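Phenylurea hydrolase B (PDB 4WHB) probably hydrolyses carbon-nitrogen bonds other than peptide bonds, as a metal-dependent member of the amidohydrolase superfamily and a phenylurea (diuron) hydrolase. Local coordinates at residues A85-R90 with T453-A458. Sequence-based numbering, arbitrary orientation.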
loop_
_atom_site.group_PDB
_atom_site.type_symbol
_atom_site.label_atom_id
_atom_site.label_comp_id
_atom_site.label_asym_id
_atom_site.label_seq_id
_atom_site.Cartn_x
_atom_site.Cartn_y
_atom_site.Cartn_z
ATOM N N ALA C 85 15.977 15.502 0.917
ATOM C CA ALA C 85 15.876 16.362 -0.258
ATOM C C ALA C 85 16.180 17.822 0.081
ATOM O O ALA C 85 16.874 18.490 -0.646
ATOM C CB ALA C 85 14.480 16.233 -0.860
ATOM N N ARG C 86 15.642 18.312 1.184
ATOM C CA ARG C 86 16.088 19.560 1.783
ATOM C C ARG C 86 17.441 19.127 2.266
ATOM O O ARG C 86 17.607 17.948 2.579
ATOM C CB ARG C 86 15.176 19.935 2.993
ATOM C CG ARG C 86 14.962 21.437 3.288
ATOM C CD ARG C 86 13.701 21.635 4.133
ATOM N NE ARG C 86 13.677 22.840 4.985
ATOM C CZ ARG C 86 12.603 23.275 5.670
ATOM N NH1 ARG C 86 11.480 22.668 5.597
ATOM N NH2 ARG C 86 12.616 24.332 6.411
ATOM N N TRP C 87 18.410 20.020 2.305
ATOM C CA TRP C 87 19.676 19.665 2.932
ATOM C C TRP C 87 20.559 18.736 2.088
ATOM O O TRP C 87 21.589 18.327 2.572
ATOM C CB TRP C 87 19.486 18.949 4.308
ATOM C CG TRP C 87 18.538 19.546 5.256
ATOM C CD1 TRP C 87 17.642 18.884 6.031
ATOM C CD2 TRP C 87 18.368 20.925 5.539
ATOM N NE1 TRP C 87 16.917 19.767 6.789
ATOM C CE2 TRP C 87 17.331 21.033 6.488
ATOM C CE3 TRP C 87 18.961 22.088 5.063
ATOM C CZ2 TRP C 87 16.886 22.257 6.963
ATOM C CZ3 TRP C 87 18.540 23.298 5.554
ATOM C CH2 TRP C 87 17.520 23.381 6.490
ATOM N N GLU C 88 20.187 18.378 0.857
ATOM C CA GLU C 88 21.051 17.525 0.039
ATOM C C GLU C 88 22.183 18.334 -0.534
ATOM O O GLU C 88 21.962 19.379 -1.160
ATOM C CB GLU C 88 20.335 16.869 -1.109
ATOM C CG GLU C 88 21.292 16.019 -1.953
ATOM C CD GLU C 88 20.675 15.494 -3.277
ATOM O OE1 GLU C 88 21.366 14.738 -3.988
ATOM O OE2 GLU C 88 19.496 15.806 -3.602
ATOM N N GLY C 89 23.402 17.834 -0.336
ATOM C CA GLY C 89 24.592 18.479 -0.879
ATOM C C GLY C 89 25.213 19.417 0.117
ATOM O O GLY C 89 26.418 19.646 0.069
ATOM N N ARG C 90 24.404 19.978 1.011
ATOM C CA ARG C 90 24.944 20.595 2.235
ATOM C C ARG C 90 24.854 19.653 3.448
ATOM O O ARG C 90 24.976 20.109 4.564
ATOM C CB ARG C 90 24.324 21.958 2.554
ATOM C CG ARG C 90 25.338 23.038 2.253
ATOM C CD ARG C 90 25.044 24.429 2.803
ATOM N NE ARG C 90 23.660 24.782 2.556
ATOM C CZ ARG C 90 22.943 25.585 3.336
ATOM N NH1 ARG C 90 23.456 26.134 4.439
ATOM N NH2 ARG C 90 21.690 25.821 3.031
ATOM N N THR C 453 25.886 27.426 12.403
ATOM C CA THR C 453 24.899 27.778 11.380
ATOM C C THR C 453 23.591 26.994 11.512
ATOM O O THR C 453 23.504 25.871 11.048
ATOM C CB THR C 453 25.443 27.526 9.943
ATOM O OG1 THR C 453 25.667 26.132 9.784
ATOM C CG2 THR C 453 26.745 28.279 9.684
ATOM N N PRO C 454 22.553 27.578 12.129
ATOM C CA PRO C 454 21.314 26.819 12.179
ATOM C C PRO C 454 20.811 26.381 10.781
ATOM O O PRO C 454 20.595 27.202 9.914
ATOM C CB PRO C 454 20.328 27.793 12.820
ATOM C CG PRO C 454 21.143 28.702 13.632
ATOM C CD PRO C 454 22.467 28.829 12.902
ATOM N N LEU C 455 20.636 25.083 10.596
ATOM C CA LEU C 455 20.198 24.486 9.329
ATOM C C LEU C 455 18.954 23.653 9.547
ATOM O O LEU C 455 17.866 24.099 9.238
ATOM C CB LEU C 455 21.294 23.600 8.722
ATOM C CG LEU C 455 22.218 24.146 7.608
ATOM C CD1 LEU C 455 23.047 25.307 8.096
ATOM C CD2 LEU C 455 23.135 23.056 7.056
ATOM N N VAL C 456 19.103 22.487 10.144
ATOM C CA VAL C 456 17.980 21.574 10.351
ATOM C C VAL C 456 17.063 22.052 11.462
ATOM O O VAL C 456 15.998 21.494 11.683
ATOM C CB VAL C 456 18.454 20.135 10.683
ATOM C CG1 VAL C 456 17.411 19.114 10.319
ATOM C CG2 VAL C 456 19.752 19.792 9.957
ATOM N N THR C 457 17.476 23.088 12.164
ATOM C CA THR C 457 16.634 23.704 13.188
ATOM C C THR C 457 15.888 24.935 12.620
ATOM O O THR C 457 15.328 25.770 13.348
ATOM C CB THR C 457 17.468 24.152 14.398
ATOM O OG1 THR C 457 18.685 23.391 14.482
ATOM C CG2 THR C 457 16.611 24.007 15.674
ATOM N N ALA C 458 15.902 25.054 11.292
ATOM C CA ALA C 458 15.224 26.144 10.598
ATOM C C ALA C 458 13.767 25.803 10.320
ATOM O O ALA C 458 13.450 25.030 9.383
ATOM C CB ALA C 458 15.923 26.436 9.291
#
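The indole of W87 lies against the type I beta turn L455-A458, with V456 N over one face, 3.8 Å above the ring plane and offset toward the rim. L455 CB covers the same face, 4.2 Å from W87 CZ3, while the methyl of A458 meets the ring at its edge, with A458 CB 4.4 Å from W87 CH2. At the pyrrole end, V456 chi1 (-155°) places CG1 3.6 Å from W87 NE1.

R86 covers the opposite face: its CG sits over the ring centre, 4.0 Å above the plane, and the indole is thus sandwiched between its own neighbour and the C-terminal turn. Beyond CG the arginine chain runs out extended, bringing NH2 to 3.2 Å from A458 O, at an angle too poor for a hydrogen bond. R90, its chain bent at chi3 (-45°), lays one face of its guanidinium over CD2 of L455, with R90 NH1 3.8 Å from L455 CD1.

The second shell comes from helix 91-104, where V94 touches W87, L455 and V456. K350 of helix 350-355 also packs on R86, W87 and V456. R86 packs on A85 of the second subunit, and its NH1 makes a long, weak ion pair with E88 of that subunit.

The contact thus joins the type II turn A85-E88, directly after helix 80-85, to the C-terminal tail of this TIM-barrel amidohydrolase, away from the zinc ligands H273 and D344. Between the segments its chemistry is mainly apolar packing round W87; a polar hold on the tail comes from E97, whose OE1 accepts a hydrogen bond from V456 N.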